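Local coordinates for vitamin B12-binding protein (Vibrio cholerae O395, PDB 5YSC) that binds vitamin B12 in the periplasm and probably delivers it to the membrane subunits of the BtuCDF importer, at residues I73-A86 with L96-T108. Numbering follows the deposited sequence.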
loop_
_atom_site.group_PDB
_atom_site.type_symbol
_atom_site.label_atom_id
_atom_site.label_comp_id
_atom_site.label_asym_id
_atom_site.label_seq_id
_atom_site.Cartn_x
_atom_site.Cartn_y
_atom_site.Cartn_z
ATOM N N ILE A 73 2.338 -13.163 20.585
ATOM C CA ILE A 73 2.146 -11.809 21.099
ATOM C C ILE A 73 2.024 -11.809 22.625
ATOM O O ILE A 73 2.548 -10.911 23.310
ATOM C CB ILE A 73 0.929 -11.155 20.421
ATOM C CG1 ILE A 73 1.227 -10.994 18.925
ATOM C CG2 ILE A 73 0.609 -9.834 21.042
ATOM C CD1 ILE A 73 0.156 -10.274 18.157
ATOM N N LEU A 74 1.293 -12.780 23.181
ATOM C CA LEU A 74 1.213 -12.896 24.632
ATOM C C LEU A 74 2.611 -13.045 25.217
ATOM O O LEU A 74 2.970 -12.388 26.200
ATOM C CB LEU A 74 0.358 -14.111 24.997
ATOM C CG LEU A 74 -1.124 -14.033 25.379
ATOM C CD1 LEU A 74 -1.763 -12.674 25.313
ATOM C CD2 LEU A 74 -1.885 -15.020 24.520
ATOM N N THR A 75 3.401 -13.880 24.557
ATOM C CA THR A 75 4.786 -14.142 24.904
ATOM C C THR A 75 5.677 -12.903 24.898
ATOM O O THR A 75 6.722 -12.896 25.534
ATOM C CB THR A 75 5.385 -15.125 23.893
ATOM O OG1 THR A 75 5.263 -16.469 24.376
ATOM C CG2 THR A 75 6.836 -14.782 23.612
ATOM N N LEU A 76 5.270 -11.870 24.168
ATOM C CA LEU A 76 6.110 -10.698 23.946
ATOM C C LEU A 76 5.736 -9.500 24.794
ATOM O O LEU A 76 6.548 -8.579 24.915
ATOM C CB LEU A 76 6.077 -10.286 22.468
ATOM C CG LEU A 76 6.870 -11.204 21.526
ATOM C CD1 LEU A 76 6.510 -10.958 20.076
ATOM C CD2 LEU A 76 8.375 -11.015 21.727
ATOM N N LYS A 77 4.531 -9.496 25.345
ATOM C CA LYS A 77 4.096 -8.439 26.251
ATOM C C LYS A 77 4.269 -7.016 25.713
ATOM O O LYS A 77 4.852 -6.171 26.382
ATOM C CB LYS A 77 4.829 -8.570 27.590
ATOM C CG LYS A 77 4.845 -9.987 28.143
ATOM C CD LYS A 77 5.788 -10.121 29.322
ATOM C CE LYS A 77 5.023 -10.425 30.596
ATOM N NZ LYS A 77 5.669 -11.500 31.395
ATOM N N PRO A 78 3.743 -6.743 24.524
ATOM C CA PRO A 78 3.919 -5.423 23.927
ATOM C C PRO A 78 3.184 -4.367 24.720
ATOM O O PRO A 78 2.133 -4.628 25.306
ATOM C CB PRO A 78 3.322 -5.590 22.519
ATOM C CG PRO A 78 2.200 -6.555 22.733
ATOM C CD PRO A 78 2.773 -7.551 23.755
ATOM N N ASP A 79 3.737 -3.158 24.753
ATOM C CA ASP A 79 2.980 -2.034 25.275
ATOM C C ASP A 79 2.367 -1.197 24.168
ATOM O O ASP A 79 1.627 -0.258 24.459
ATOM C CB ASP A 79 3.852 -1.171 26.202
ATOM C CG ASP A 79 5.123 -0.668 25.544
ATOM O OD1 ASP A 79 5.321 -0.920 24.340
ATOM O OD2 ASP A 79 5.933 -0.010 26.237
ATOM N N LEU A 80 2.633 -1.547 22.903
ATOM C CA LEU A 80 1.961 -0.930 21.763
ATOM C C LEU A 80 1.919 -1.922 20.602
ATOM O O LEU A 80 2.956 -2.477 20.242
ATOM C CB LEU A 80 2.690 0.344 21.322
ATOM C CG LEU A 80 2.141 0.976 20.041
ATOM C CD1 LEU A 80 0.721 1.464 20.292
ATOM C CD2 LEU A 80 3.043 2.114 19.555
ATOM N N ILE A 81 0.742 -2.099 19.988
ATOM C CA ILE A 81 0.564 -2.921 18.802
ATOM C C ILE A 81 0.071 -1.991 17.698
ATOM O O ILE A 81 -0.861 -1.211 17.901
ATOM C CB ILE A 81 -0.427 -4.085 19.037
ATOM C CG1 ILE A 81 0.059 -5.013 20.149
ATOM C CG2 ILE A 81 -0.687 -4.838 17.736
ATOM C CD1 ILE A 81 -0.852 -6.189 20.441
ATOM N N ILE A 82 0.728 -2.033 16.547
ATOM C CA ILE A 82 0.349 -1.242 15.390
ATOM C C ILE A 82 -0.430 -2.131 14.442
ATOM O O ILE A 82 0.142 -3.003 13.792
ATOM C CB ILE A 82 1.565 -0.642 14.668
ATOM C CG1 ILE A 82 2.459 0.092 15.652
ATOM C CG2 ILE A 82 1.064 0.289 13.594
ATOM C CD1 ILE A 82 3.769 0.515 15.005
ATOM N N ALA A 83 -1.745 -1.941 14.407
ATOM C CA ALA A 83 -2.619 -2.827 13.651
ATOM C C ALA A 83 -2.979 -2.259 12.293
ATOM O O ALA A 83 -2.944 -1.063 12.057
ATOM C CB ALA A 83 -3.905 -3.103 14.416
ATOM N N TRP A 84 -3.368 -3.160 11.409
ATOM C CA TRP A 84 -3.832 -2.846 10.071
ATOM C C TRP A 84 -5.253 -3.378 9.920
ATOM O O TRP A 84 -5.465 -4.481 9.389
ATOM C CB TRP A 84 -2.910 -3.458 9.045
ATOM C CG TRP A 84 -3.270 -3.237 7.632
ATOM C CD1 TRP A 84 -3.923 -2.152 7.087
ATOM C CD2 TRP A 84 -2.987 -4.128 6.552
ATOM N NE1 TRP A 84 -4.058 -2.336 5.740
ATOM C CE2 TRP A 84 -3.498 -3.538 5.385
ATOM C CE3 TRP A 84 -2.337 -5.368 6.462
ATOM C CZ2 TRP A 84 -3.391 -4.155 4.114
ATOM C CZ3 TRP A 84 -2.234 -5.992 5.201
ATOM C CH2 TRP A 84 -2.760 -5.383 4.052
ATOM N N PRO A 85 -6.242 -2.638 10.393
ATOM C CA PRO A 85 -7.631 -3.135 10.302
ATOM C C PRO A 85 -8.020 -3.613 8.915
ATOM O O PRO A 85 -8.721 -4.624 8.776
ATOM C CB PRO A 85 -8.444 -1.923 10.729
ATOM C CG PRO A 85 -7.580 -1.141 11.598
ATOM C CD PRO A 85 -6.172 -1.317 11.052
ATOM N N ALA A 86 -7.562 -2.929 7.865
ATOM C CA ALA A 86 -8.017 -3.294 6.528
ATOM C C ALA A 86 -7.541 -4.671 6.111
ATOM O O ALA A 86 -8.217 -5.318 5.287
ATOM C CB ALA A 86 -7.582 -2.233 5.509
ATOM N N LEU A 96 -7.257 -9.096 20.547
ATOM C CA LEU A 96 -6.199 -8.264 21.113
ATOM C C LEU A 96 -6.774 -7.074 21.869
ATOM O O LEU A 96 -6.236 -6.671 22.915
ATOM C CB LEU A 96 -5.256 -7.795 19.997
ATOM C CG LEU A 96 -4.385 -8.897 19.409
ATOM C CD1 LEU A 96 -3.594 -8.311 18.226
ATOM C CD2 LEU A 96 -3.460 -9.513 20.445
ATOM N N ARG A 97 -7.833 -6.464 21.333
ATOM C CA ARG A 97 -8.479 -5.371 22.040
ATOM C C ARG A 97 -9.071 -5.882 23.348
ATOM O O ARG A 97 -8.931 -5.244 24.393
ATOM C CB ARG A 97 -9.564 -4.727 21.177
ATOM C CG ARG A 97 -9.045 -3.908 19.997
ATOM C CD ARG A 97 -10.122 -3.014 19.342
ATOM N NE ARG A 97 -11.223 -3.764 18.739
ATOM C CZ ARG A 97 -11.203 -4.282 17.508
ATOM N NH1 ARG A 97 -10.117 -4.142 16.730
ATOM N NH2 ARG A 97 -12.272 -4.938 17.041
ATOM N N GLN A 98 -9.709 -7.052 23.308
ATOM C CA GLN A 98 -10.366 -7.565 24.507
ATOM C C GLN A 98 -9.342 -7.955 25.557
ATOM O O GLN A 98 -9.622 -7.874 26.759
ATOM C CB GLN A 98 -11.306 -8.729 24.129
ATOM C CG GLN A 98 -12.784 -8.251 23.934
ATOM C CD GLN A 98 -13.673 -9.183 23.079
ATOM O OE1 GLN A 98 -13.206 -10.186 22.519
ATOM N NE2 GLN A 98 -14.961 -8.833 22.981
ATOM N N LEU A 99 -8.138 -8.322 25.128
ATOM C CA LEU A 99 -7.057 -8.652 26.040
ATOM C C LEU A 99 -6.421 -7.426 26.675
ATOM O O LEU A 99 -5.541 -7.592 27.521
ATOM C CB LEU A 99 -5.992 -9.449 25.304
ATOM C CG LEU A 99 -6.308 -10.914 25.023
ATOM C CD1 LEU A 99 -5.267 -11.502 24.054
ATOM C CD2 LEU A 99 -6.305 -11.668 26.327
ATOM N N GLY A 100 -6.829 -6.215 26.270
ATOM C CA GLY A 100 -6.385 -4.997 26.893
ATOM C C GLY A 100 -5.093 -4.417 26.366
ATOM O O GLY A 100 -4.480 -3.596 27.051
ATOM N N PHE A 101 -4.662 -4.801 25.173
ATOM C CA PHE A 101 -3.462 -4.202 24.600
ATOM C C PHE A 101 -3.729 -2.799 24.062
ATOM O O PHE A 101 -4.813 -2.476 23.559
ATOM C CB PHE A 101 -2.907 -5.077 23.485
ATOM C CG PHE A 101 -2.303 -6.340 23.969
ATOM C CD1 PHE A 101 -1.117 -6.316 24.657
ATOM C CD2 PHE A 101 -2.917 -7.556 23.732
ATOM C CE1 PHE A 101 -0.543 -7.462 25.102
ATOM C CE2 PHE A 101 -2.344 -8.734 24.177
ATOM C CZ PHE A 101 -1.148 -8.679 24.872
ATOM N N THR A 102 -2.712 -1.948 24.175
ATOM C CA THR A 102 -2.791 -0.635 23.576
ATOM C C THR A 102 -2.529 -0.815 22.087
ATOM O O THR A 102 -1.476 -1.333 21.697
ATOM C CB THR A 102 -1.793 0.321 24.211
ATOM O OG1 THR A 102 -2.098 0.455 25.606
ATOM C CG2 THR A 102 -1.895 1.677 23.568
ATOM N N ILE A 103 -3.503 -0.430 21.271
ATOM C CA ILE A 103 -3.450 -0.667 19.840
ATOM C C ILE A 103 -3.670 0.630 19.093
ATOM O O ILE A 103 -4.673 1.327 19.302
ATOM C CB ILE A 103 -4.497 -1.699 19.390
ATOM C CG1 ILE A 103 -4.265 -3.024 20.095
ATOM C CG2 ILE A 103 -4.429 -1.893 17.865
ATOM C CD1 ILE A 103 -5.474 -3.906 20.144
ATOM N N TYR A 104 -2.770 0.920 18.160
ATOM C CA TYR A 104 -2.966 1.973 17.202
ATOM C C TYR A 104 -3.517 1.358 15.924
ATOM O O TYR A 104 -2.905 0.464 15.349
ATOM C CB TYR A 104 -1.645 2.717 16.963
ATOM C CG TYR A 104 -1.826 3.791 15.933
ATOM C CD1 TYR A 104 -2.397 5.014 16.271
ATOM C CD2 TYR A 104 -1.469 3.570 14.606
ATOM C CE1 TYR A 104 -2.596 5.981 15.339
ATOM C CE2 TYR A 104 -1.655 4.546 13.664
ATOM C CZ TYR A 104 -2.213 5.760 14.032
ATOM O OH TYR A 104 -2.468 6.730 13.110
ATOM N N ASP A 105 -4.687 1.820 15.493
ATOM C CA ASP A 105 -5.269 1.357 14.239
ATOM C C ASP A 105 -4.754 2.202 13.075
ATOM O O ASP A 105 -5.089 3.389 12.978
ATOM C CB ASP A 105 -6.787 1.451 14.287
ATOM C CG ASP A 105 -7.398 0.444 15.189
ATOM O OD1 ASP A 105 -7.093 -0.761 15.028
ATOM O OD2 ASP A 105 -8.190 0.905 16.061
ATOM N N SER A 106 -3.980 1.589 12.175
ATOM C CA SER A 106 -3.502 2.296 10.993
ATOM C C SER A 106 -4.565 2.329 9.907
ATOM O O SER A 106 -4.894 1.278 9.323
ATOM C CB SER A 106 -2.237 1.619 10.481
ATOM O OG SER A 106 -1.722 2.279 9.327
ATOM N N GLN A 107 -4.985 3.535 9.522
ATOM C CA GLN A 107 -5.959 3.705 8.458
ATOM C C GLN A 107 -5.218 3.899 7.135
ATOM O O GLN A 107 -4.230 4.641 7.078
ATOM C CB GLN A 107 -6.873 4.899 8.726
ATOM C CG GLN A 107 -7.607 4.791 10.043
ATOM C CD GLN A 107 -8.798 3.852 9.934
ATOM O OE1 GLN A 107 -8.643 2.649 9.617
ATOM N NE2 GLN A 107 -10.001 4.398 10.162
ATOM N N THR A 108 -5.715 3.245 6.091
ATOM C CA THR A 108 -4.937 3.008 4.879
ATOM C C THR A 108 -5.753 3.226 3.604
ATOM O O THR A 108 -5.761 2.389 2.697
ATOM C CB THR A 108 -4.378 1.581 4.967
ATOM O OG1 THR A 108 -5.458 0.670 5.219
ATOM C CG2 THR A 108 -3.353 1.456 6.120
HETATM O O HOH W 1 -0.386 -2.721 25.467
HETATM O O HOH W 2 0.365 -0.223 26.768
HETATM O O HOH W 3 -4.880 -0.941 2.967
HETATM O O HOH W 4 -6.500 -0.131 7.780
#
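I81 pairs with I103, I82 with Y104 and A83 with D105, as strands 80-83 and 103-105 run parallel, their axes 4.7 Å apart and inclined by 20°. I81 and A83 each use both N-H and C=O towards segment 96-108, while I82 between them bonds to I24 and L26: I81 N donates to T102 O, Y104 N to I81 O, A83 N to Y104 O (2.8 Å) and S106 N to A83 O. Where the strands begin, water 1 links P78 O to T102 N.

Beta-branched I81 and I103 suit extended backbone and share a face with A83, whose small CB meets I103 CG2 at 3.7 Å. I81 CG1 lies anti to the carbonyl carbon (chi1 -60°), and its extended chain carries CD1 to F101, 4.3 Å from the ring centroid in an off-centre CH-pi contact, and to L96 CD1 on helix 90-98. F101, whose broad flat ring suits this place, packs between helix 70-76 and strand 80-83, with P78 CD 3.6 Å from its CE1 and L74 CD1 at its edge. On the other sheet face, I82 CG2 approaches the Y104 ring edge, and helix 112-122 packs against both.

Beyond the strands, W84's indole offers a donor at its edge: water 3 accepts from NE1 (3.2 Å) and bonds T108 OG1; water 4 joins A86 N, S106 O and T108 OG1. W84 and A86, just past strand 80-83, line the cyanocobalamin pocket; both strands and helix 90-98 form a right-handed beta-alpha-beta crossover, as in Rossmann-like lobes of periplasmic binding proteins.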